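Local coordinates for protein AA9 family lytic polysaccharide monooxygenase cel61B (Hypocrea jecorina, PDB 2VTC) that oxidatively cleaves the glycosidic bonds of cellulose and related polysaccharides, as a secreted, copper-dependent lytic polysaccharide monooxygenase, at residues V105-I113 against V148-N156; N52-D60 against C78-A89. One frame throughout, in Å; residues are numbered along the deposited sequence.

Interaction 1 of 2, residues V105-I113 against V148-N156. With NI (nickel (II) ion), chain E.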
loop_
_atom_site.group_PDB
_atom_site.type_symbol
_atom_site.label_atom_id
_atom_site.label_comp_id
_atom_site.label_asym_id
_atom_site.label_seq_id
_atom_site.Cartn_x
_atom_site.Cartn_y
_atom_site.Cartn_z
ATOM N N VAL A 105 -14.063 -10.981 -0.501
ATOM C CA VAL A 105 -13.209 -11.359 0.629
ATOM C C VAL A 105 -11.762 -11.583 0.165
ATOM O O VAL A 105 -11.520 -12.209 -0.872
ATOM C CB VAL A 105 -13.769 -12.624 1.354
ATOM C CG1 VAL A 105 -12.921 -12.973 2.573
ATOM C CG2 VAL A 105 -15.214 -12.369 1.792
ATOM N N TRP A 106 -10.798 -11.039 0.910
ATOM C CA TRP A 106 -9.388 -11.235 0.561
ATOM C C TRP A 106 -8.986 -12.738 0.545
ATOM O O TRP A 106 -9.173 -13.429 1.552
ATOM C CB TRP A 106 -8.465 -10.404 1.471
ATOM C CG TRP A 106 -6.999 -10.516 1.125
ATOM C CD1 TRP A 106 -6.030 -11.126 1.874
ATOM C CD2 TRP A 106 -6.336 -9.998 -0.038
ATOM N NE1 TRP A 106 -4.820 -11.036 1.254
ATOM C CE2 TRP A 106 -4.970 -10.349 0.074
ATOM C CE3 TRP A 106 -6.761 -9.267 -1.161
ATOM C CZ2 TRP A 106 -4.012 -9.998 -0.898
ATOM C CZ3 TRP A 106 -5.804 -8.930 -2.136
ATOM C CH2 TRP A 106 -4.453 -9.296 -1.998
ATOM N N PRO A 107 -8.486 -13.240 -0.606
ATOM C CA PRO A 107 -8.143 -14.675 -0.833
ATOM C C PRO A 107 -7.004 -15.386 -0.063
ATOM O O PRO A 107 -6.771 -16.564 -0.330
ATOM C CB PRO A 107 -8.067 -14.813 -2.346
ATOM C CG PRO A 107 -7.717 -13.447 -2.810
ATOM C CD PRO A 107 -8.319 -12.458 -1.846
ATOM N N HIS A 108 -6.145 -14.707 0.698
ATOM C CA HIS A 108 -4.676 -14.838 0.619
ATOM C C HIS A 108 -4.306 -14.733 2.108
ATOM O O HIS A 108 -4.103 -13.637 2.626
ATOM C CB HIS A 108 -3.900 -13.817 -0.202
ATOM C CG HIS A 108 -4.009 -14.027 -1.676
ATOM N ND1 HIS A 108 -4.065 -15.280 -2.257
ATOM C CD2 HIS A 108 -4.084 -13.135 -2.689
ATOM C CE1 HIS A 108 -4.180 -15.146 -3.566
ATOM N NE2 HIS A 108 -4.186 -13.856 -3.853
ATOM N N PRO A 109 -4.327 -15.872 2.843
ATOM C CA PRO A 109 -4.135 -15.815 4.298
ATOM C C PRO A 109 -2.671 -15.787 4.755
ATOM O O PRO A 109 -2.420 -15.589 5.955
ATOM C CB PRO A 109 -4.809 -17.118 4.773
ATOM C CG PRO A 109 -4.501 -18.077 3.682
ATOM C CD PRO A 109 -4.621 -17.249 2.385
ATOM N N TYR A 110 -1.735 -15.953 3.827
ATOM C CA TYR A 110 -0.305 -15.951 4.125
ATOM C C TYR A 110 0.388 -14.650 3.705
ATOM O O TYR A 110 0.335 -14.271 2.532
ATOM C CB TYR A 110 0.400 -17.091 3.396
ATOM C CG TYR A 110 -0.027 -18.503 3.789
ATOM C CD1 TYR A 110 0.622 -19.168 4.829
ATOM C CD2 TYR A 110 -1.053 -19.160 3.114
ATOM C CE1 TYR A 110 0.256 -20.471 5.184
ATOM C CE2 TYR A 110 -1.434 -20.464 3.467
ATOM C CZ TYR A 110 -0.768 -21.097 4.505
ATOM O OH TYR A 110 -1.125 -22.383 4.868
ATOM N N GLY A 111 1.076 -14.011 4.646
ATOM C CA GLY A 111 1.934 -12.883 4.305
ATOM C C GLY A 111 1.775 -11.645 5.161
ATOM O O GLY A 111 0.729 -11.435 5.811
ATOM N N PRO A 112 2.812 -10.777 5.120
ATOM C CA PRO A 112 2.808 -9.535 5.895
ATOM C C PRO A 112 2.053 -8.383 5.214
ATOM O O PRO A 112 1.695 -8.462 4.038
ATOM C CB PRO A 112 4.290 -9.184 5.978
ATOM C CG PRO A 112 4.842 -9.646 4.632
ATOM C CD PRO A 112 4.060 -10.944 4.358
ATOM N N ILE A 113 1.859 -7.325 5.983
ATOM C CA ILE A 113 1.201 -6.097 5.519
ATOM C C ILE A 113 2.081 -4.922 5.921
ATOM O O ILE A 113 2.499 -4.833 7.079
ATOM C CB ILE A 113 -0.208 -5.943 6.168
ATOM C CG1 ILE A 113 -1.089 -7.160 5.818
ATOM C CG2 ILE A 113 -0.854 -4.620 5.743
ATOM C CD1 ILE A 113 -2.513 -7.064 6.313
ATOM N N VAL A 148 -0.182 -17.307 12.813
ATOM C CA VAL A 148 -1.180 -16.594 12.007
ATOM C C VAL A 148 -0.616 -15.278 11.477
ATOM O O VAL A 148 -0.080 -14.467 12.233
ATOM C CB VAL A 148 -2.488 -16.316 12.790
ATOM C CG1 VAL A 148 -3.484 -15.548 11.941
ATOM C CG2 VAL A 148 -3.142 -17.630 13.179
ATOM N N TRP A 149 -0.753 -15.099 10.163
ATOM C CA TRP A 149 -0.249 -13.890 9.470
ATOM C C TRP A 149 -1.194 -12.695 9.528
ATOM O O TRP A 149 -2.422 -12.828 9.647
ATOM C CB TRP A 149 0.003 -14.225 8.001
ATOM C CG TRP A 149 1.174 -15.075 7.761
ATOM C CD1 TRP A 149 1.188 -16.452 7.615
ATOM C CD2 TRP A 149 2.528 -14.645 7.615
ATOM N NE1 TRP A 149 2.476 -16.885 7.395
ATOM C CE2 TRP A 149 3.320 -15.800 7.390
ATOM C CE3 TRP A 149 3.157 -13.388 7.674
ATOM C CZ2 TRP A 149 4.712 -15.739 7.230
ATOM C CZ3 TRP A 149 4.544 -13.328 7.491
ATOM C CH2 TRP A 149 5.301 -14.484 7.249
ATOM N N ALA A 150 -0.606 -11.503 9.397
ATOM C CA ALA A 150 -1.387 -10.270 9.275
ATOM C C ALA A 150 -2.502 -10.377 8.227
ATOM O O ALA A 150 -3.598 -9.867 8.446
ATOM C CB ALA A 150 -0.455 -9.082 8.956
ATOM N N GLN A 151 -2.233 -11.040 7.101
ATOM C CA GLN A 151 -3.267 -11.144 6.047
ATOM C C GLN A 151 -4.491 -11.983 6.458
ATOM O O GLN A 151 -5.614 -11.701 6.038
ATOM C CB GLN A 151 -2.659 -11.588 4.724
ATOM C CG GLN A 151 -2.000 -10.394 3.969
ATOM C CD GLN A 151 -1.314 -10.801 2.700
ATOM O OE1 GLN A 151 -1.940 -11.332 1.787
ATOM N NE2 GLN A 151 -0.006 -10.550 2.620
ATOM N N GLN A 152 -4.274 -12.988 7.309
ATOM C CA GLN A 152 -5.409 -13.702 7.918
ATOM C C GLN A 152 -6.212 -12.770 8.835
ATOM O O GLN A 152 -7.452 -12.777 8.818
ATOM C CB GLN A 152 -4.930 -14.979 8.640
ATOM C CG GLN A 152 -6.048 -15.809 9.302
ATOM C CD GLN A 152 -7.133 -16.256 8.338
ATOM O OE1 GLN A 152 -8.284 -15.847 8.463
ATOM N NE2 GLN A 152 -6.779 -17.099 7.387
ATOM N N ASP A 153 -5.515 -11.929 9.602
ATOM C CA ASP A 153 -6.180 -10.918 10.418
ATOM C C ASP A 153 -7.007 -9.955 9.569
ATOM O O ASP A 153 -8.117 -9.596 9.957
ATOM C CB ASP A 153 -5.193 -10.181 11.329
ATOM C CG ASP A 153 -4.588 -11.101 12.386
ATOM O OD1 ASP A 153 -5.234 -12.123 12.711
ATOM O OD2 ASP A 153 -3.481 -10.809 12.872
ATOM N N LEU A 154 -6.499 -9.591 8.386
ATOM C CA LEU A 154 -7.250 -8.720 7.477
ATOM C C LEU A 154 -8.585 -9.363 7.077
ATOM O O LEU A 154 -9.642 -8.720 7.137
ATOM C CB LEU A 154 -6.400 -8.419 6.228
ATOM C CG LEU A 154 -7.034 -7.641 5.074
ATOM C CD1 LEU A 154 -7.245 -6.198 5.462
ATOM C CD2 LEU A 154 -6.115 -7.736 3.855
ATOM N N ILE A 155 -8.524 -10.638 6.693
ATOM C CA ILE A 155 -9.716 -11.398 6.298
ATOM C C ILE A 155 -10.721 -11.416 7.456
ATOM O O ILE A 155 -11.915 -11.139 7.255
ATOM C CB ILE A 155 -9.357 -12.837 5.871
ATOM C CG1 ILE A 155 -8.492 -12.824 4.605
ATOM C CG2 ILE A 155 -10.637 -13.689 5.652
ATOM C CD1 ILE A 155 -7.730 -14.116 4.323
ATOM N N ASN A 156 -10.226 -11.706 8.661
ATOM C CA ASN A 156 -11.056 -11.751 9.873
ATOM C C ASN A 156 -11.577 -10.392 10.382
ATOM O O ASN A 156 -12.443 -10.343 11.272
ATOM C CB ASN A 156 -10.312 -12.496 11.003
ATOM C CG ASN A 156 -9.971 -13.951 10.637
ATOM O OD1 ASN A 156 -10.680 -14.608 9.869
ATOM N ND2 ASN A 156 -8.878 -14.449 11.188
HETATM NI NI NI E . -4.723 -12.824 -5.550
HETATM O O HOH W 1 -2.208 -16.964 8.434
HETATM O O HOH W 2 -6.243 -14.248 -6.080
HETATM O O HOH W 3 -3.768 -13.309 -6.115
#
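The irregular loop 105-113 runs along helix 150-156, W106 beside I155 and G111 beside W149 at the N-cap, coming nearest where the CA atoms of P109 and Q152 lie 4.4 Å apart, and the backbone N of Q151 donates to G111 O (3.3 Å). The Q151 side chain, extended beyond CG, reaches into the loop and uses both ends of its amide. Its OE1 accepts W106 NE1 at 2.9 Å, lying in the plane of the indole at its edge, with amide and ring turned 57° apart; its NE2 donates to P112 O at 3.0 Å from above the carbonyl plane. With an alanine here both amide bonds would go, and the indole N-H and P112 O would probably each lose the mate that links them to the helix. L154 sets CD2 over the face of the W106 pyrrole ring, 4.2 Å from its centroid, while I155 brings CG1 to the edge of the indole. CG of W149 is anti to the carbonyl carbon (chi1 -72°), which lays one face of the indole against the backbone of Y110 and G111, and G111 N sits 3.2 Å above the ring plane. G111, with no side chain, lets Q151 NE2 come close. Water 1 joins P109 O to W149 N beside this ring. On the far side of the loop, H108 turns away from the helix, and its NE2 binds the nickel ion at 2.1 Å, with H20 and Y195 completing the protein ligands. W106 meets Y195 edge-to-face, so the tryptophan held by the helix also packs against a metal ligand. The helix thus packs against the loop that carries H108, the second histidine of the histidine brace, the catalytic copper site of AA9 monooxygenases, here occupied by nickel.

Interaction 2 of 2, residues N52-D60 against C78-A89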
loop_
_atom_site.group_PDB
_atom_site.type_symbol
_atom_site.label_atom_id
_atom_site.label_comp_id
_atom_site.label_asym_id
_atom_site.label_seq_id
_atom_site.Cartn_x
_atom_site.Cartn_y
_atom_site.Cartn_z
ATOM N N ASN A 52 -13.411 12.056 -10.067
ATOM C CA ASN A 52 -12.161 12.526 -9.451
ATOM C C ASN A 52 -12.056 12.006 -8.031
ATOM O O ASN A 52 -12.879 12.355 -7.183
ATOM C CB ASN A 52 -12.069 14.063 -9.506
ATOM C CG ASN A 52 -12.065 14.582 -10.927
ATOM O OD1 ASN A 52 -11.379 14.034 -11.809
ATOM N ND2 ASN A 52 -12.852 15.638 -11.175
ATOM N N VAL A 53 -11.055 11.155 -7.780
ATOM C CA VAL A 53 -10.893 10.521 -6.464
ATOM C C VAL A 53 -9.456 10.586 -5.951
ATOM O O VAL A 53 -8.542 10.881 -6.716
ATOM C CB VAL A 53 -11.376 9.033 -6.473
ATOM C CG1 VAL A 53 -12.887 8.964 -6.760
ATOM C CG2 VAL A 53 -10.556 8.184 -7.461
ATOM N N ALA A 54 -9.285 10.331 -4.648
ATOM C CA ALA A 54 -7.975 10.327 -3.991
ATOM C C ALA A 54 -7.145 9.063 -4.273
ATOM O O ALA A 54 -5.917 9.080 -4.152
ATOM C CB ALA A 54 -8.146 10.503 -2.503
ATOM N N GLY A 55 -7.813 7.960 -4.612
ATOM C CA GLY A 55 -7.090 6.727 -4.939
ATOM C C GLY A 55 -6.469 6.828 -6.321
ATOM O O GLY A 55 -7.076 7.417 -7.233
ATOM N N TRP A 56 -5.274 6.264 -6.490
ATOM C CA TRP A 56 -4.584 6.319 -7.774
ATOM C C TRP A 56 -5.271 5.474 -8.851
ATOM O O TRP A 56 -5.757 4.364 -8.588
ATOM C CB TRP A 56 -3.112 5.923 -7.622
ATOM C CG TRP A 56 -2.247 7.001 -6.996
ATOM C CD1 TRP A 56 -2.563 7.796 -5.941
ATOM C CD2 TRP A 56 -0.908 7.358 -7.392
ATOM N NE1 TRP A 56 -1.499 8.660 -5.647
ATOM C CE2 TRP A 56 -0.485 8.411 -6.532
ATOM C CE3 TRP A 56 -0.035 6.914 -8.409
ATOM C CZ2 TRP A 56 0.772 9.019 -6.649
ATOM C CZ3 TRP A 56 1.234 7.530 -8.529
ATOM C CH2 TRP A 56 1.620 8.568 -7.633
ATOM N N TYR A 57 -5.306 5.998 -10.070
ATOM C CA TYR A 57 -5.640 5.188 -11.235
ATOM C C TYR A 57 -4.590 4.079 -11.456
ATOM O O TYR A 57 -3.372 4.299 -11.322
ATOM C CB TYR A 57 -5.733 6.132 -12.446
ATOM C CG TYR A 57 -5.902 5.494 -13.805
ATOM C CD1 TYR A 57 -7.177 5.348 -14.366
ATOM C CD2 TYR A 57 -4.790 5.078 -14.554
ATOM C CE1 TYR A 57 -7.331 4.785 -15.633
ATOM C CE2 TYR A 57 -4.936 4.529 -15.824
ATOM C CZ TYR A 57 -6.215 4.373 -16.343
ATOM O OH TYR A 57 -6.364 3.811 -17.577
ATOM N N ALA A 58 -5.052 2.873 -11.789
ATOM C CA ALA A 58 -4.159 1.770 -12.123
ATOM C C ALA A 58 -4.817 0.815 -13.124
ATOM O O ALA A 58 -6.033 0.782 -13.228
ATOM C CB ALA A 58 -3.709 1.023 -10.845
ATOM N N GLU A 59 -4.016 0.060 -13.865
ATOM C CA GLU A 59 -4.560 -0.682 -15.004
ATOM C C GLU A 59 -4.418 -2.197 -14.907
ATOM O O GLU A 59 -4.324 -2.859 -15.947
ATOM C CB GLU A 59 -3.901 -0.201 -16.316
ATOM C CG GLU A 59 -4.148 1.282 -16.622
ATOM C CD GLU A 59 -3.727 1.701 -18.015
ATOM O OE1 GLU A 59 -2.850 1.064 -18.627
ATOM O OE2 GLU A 59 -4.272 2.710 -18.490
ATOM N N ASP A 60 -4.344 -2.741 -13.686
ATOM C CA ASP A 60 -4.412 -4.212 -13.536
ATOM C C ASP A 60 -5.878 -4.659 -13.452
ATOM O O ASP A 60 -6.545 -4.513 -12.424
ATOM C CB ASP A 60 -3.586 -4.699 -12.334
ATOM C CG ASP A 60 -3.401 -6.209 -12.340
ATOM O OD1 ASP A 60 -4.429 -6.904 -12.549
ATOM O OD2 ASP A 60 -2.245 -6.666 -12.158
ATOM N N CYS A 78 3.165 2.372 -7.440
ATOM C CA CYS A 78 1.746 2.452 -7.117
ATOM C C CYS A 78 0.886 1.492 -7.944
ATOM O O CYS A 78 -0.304 1.702 -8.104
ATOM C CB CYS A 78 1.216 3.893 -7.262
ATOM S SG CYS A 78 1.858 5.017 -6.003
ATOM N N HIS A 79 1.513 0.422 -8.420
ATOM C CA HIS A 79 0.860 -0.643 -9.203
ATOM C C HIS A 79 0.816 -0.291 -10.706
ATOM O O HIS A 79 1.403 0.718 -11.148
ATOM C CB HIS A 79 -0.509 -1.035 -8.635
ATOM C CG HIS A 79 -0.823 -2.496 -8.787
ATOM N ND1 HIS A 79 -1.200 -3.304 -7.726
ATOM C CD2 HIS A 79 -0.827 -3.283 -9.887
ATOM C CE1 HIS A 79 -1.415 -4.531 -8.180
ATOM N NE2 HIS A 79 -1.189 -4.547 -9.482
ATOM N N LYS A 80 0.160 -1.145 -11.493
ATOM C CA LYS A 80 0.332 -1.131 -12.958
ATOM C C LYS A 80 -0.086 0.168 -13.661
ATOM O O LYS A 80 -1.250 0.574 -13.572
ATOM C CB LYS A 80 -0.425 -2.302 -13.578
ATOM C CG LYS A 80 -0.106 -2.507 -15.043
ATOM C CD LYS A 80 -0.866 -3.713 -15.603
ATOM C CE LYS A 80 -0.501 -3.964 -17.046
ATOM N NZ LYS A 80 0.945 -4.278 -17.181
ATOM N N ASN A 81 0.884 0.775 -14.359
ATOM C CA ASN A 81 0.631 2.000 -15.166
ATOM C C ASN A 81 -0.065 3.089 -14.335
ATOM O O ASN A 81 -0.896 3.863 -14.845
ATOM C CB ASN A 81 -0.218 1.658 -16.400
ATOM C CG ASN A 81 0.428 0.623 -17.303
ATOM O OD1 ASN A 81 1.654 0.444 -17.328
ATOM N ND2 ASN A 81 -0.422 -0.085 -18.069
ATOM N N ALA A 82 0.240 3.148 -13.041
ATOM C CA ALA A 82 -0.513 3.993 -12.135
ATOM C C ALA A 82 -0.251 5.474 -12.345
ATOM O O ALA A 82 0.850 5.878 -12.735
ATOM C CB ALA A 82 -0.264 3.638 -10.676
ATOM N N ALA A 83 -1.282 6.245 -12.041
ATOM C CA ALA A 83 -1.240 7.719 -12.099
ATOM C C ALA A 83 -1.934 8.310 -10.882
ATOM O O ALA A 83 -2.913 7.752 -10.365
ATOM C CB ALA A 83 -1.915 8.206 -13.383
ATOM N N PRO A 84 -1.436 9.465 -10.396
ATOM C CA PRO A 84 -2.014 10.068 -9.197
ATOM C C PRO A 84 -3.527 10.330 -9.307
ATOM O O PRO A 84 -4.041 10.668 -10.392
ATOM C CB PRO A 84 -1.236 11.389 -9.050
ATOM C CG PRO A 84 0.020 11.169 -9.773
ATOM C CD PRO A 84 -0.267 10.214 -10.897
ATOM N N GLY A 85 -4.236 10.165 -8.193
ATOM C CA GLY A 85 -5.641 10.559 -8.108
ATOM C C GLY A 85 -5.749 12.046 -8.432
ATOM O O GLY A 85 -4.813 12.807 -8.154
ATOM N N ALA A 86 -6.892 12.437 -8.992
ATOM C CA ALA A 86 -7.085 13.802 -9.496
ATOM C C ALA A 86 -7.361 14.788 -8.362
ATOM O O ALA A 86 -7.303 16.024 -8.565
ATOM C CB ALA A 86 -8.206 13.834 -10.545
ATOM N N ILE A 87 -7.657 14.264 -7.171
ATOM C CA ILE A 87 -7.843 15.080 -5.960
ATOM C C ILE A 87 -7.104 14.439 -4.788
ATOM O O ILE A 87 -6.542 13.349 -4.937
ATOM C CB ILE A 87 -9.344 15.269 -5.580
ATOM C CG1 ILE A 87 -9.989 13.915 -5.176
ATOM C CG2 ILE A 87 -10.111 15.963 -6.731
ATOM C CD1 ILE A 87 -11.371 14.006 -4.555
ATOM N N SER A 88 -7.099 15.114 -3.641
ATOM C CA SER A 88 -6.510 14.580 -2.410
ATOM C C SER A 88 -7.518 14.549 -1.257
ATOM O O SER A 88 -8.338 15.461 -1.115
ATOM C CB SER A 88 -5.296 15.428 -2.012
ATOM O OG SER A 88 -4.610 14.906 -0.874
ATOM N N ALA A 89 -7.449 13.496 -0.435
ATOM C CA ALA A 89 -8.132 13.468 0.853
ATOM C C ALA A 89 -7.302 14.294 1.835
ATOM O O ALA A 89 -6.257 14.864 1.461
ATOM C CB ALA A 89 -8.282 12.027 1.346
HETATM O O HOH W 4 -9.147 10.662 -9.856
#
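W56 is sandwiched between C78 and P84 where two loops of the AA9 domain run antiparallel, joined by a single beta bridge between Y57 and A83. C78 SG lies over one face of the indole, 3.6 Å from the centroid of the six-membered ring, a sulfur-aromatic contact made by a cysteine that is disulfide-bonded to C198. Over the opposite face, P84 CA stands 3.5 Å from the centroid of the five-membered ring in a CH-pi contact, and A82 CB fills in at the edge. The indole NE1 leaves the contact to bond N200 OD1. In the bridge, A83 N donates to Y57 O at 2.9 Å, while the return bond from Y57 N to A83 O is weak; further along, E59 N donates to O of K80, a residue of the type II turn H79-A82. CG of Y57 is anti to the backbone N (chi1 173°), which carries the ring along the loop to E59. The E59 carboxylate is gripped at both oxygens: Y57 OH donates to OE2 at 2.5 Å on the anti lone pair, and N81 ND2 reaches OE1 at 2.7 Å, 28° out of the carboxylate plane.

How the interactions relate
From the N terminus, the chain passes through strands 22-28 and 31-34 and helix 38-47 before entering 52-60. Interaction 2 then closes the loop that carries helix 75-78, bringing 78-89 back alongside and leading into strand 89-92. Strand 96-102 follows, and only after it does interaction 1 open at 105-113; strands 113-119 and 133-143 lie in the excursion, which returns through 148-149 to helix 150-156. The two closures are therefore in series, neither nesting nor crossing. The centres of interactions 1 and 2 lie about 24 Å apart, one to either side of the middle of the chain. Strand 193-204 touches both contacts, through C198 and Y195.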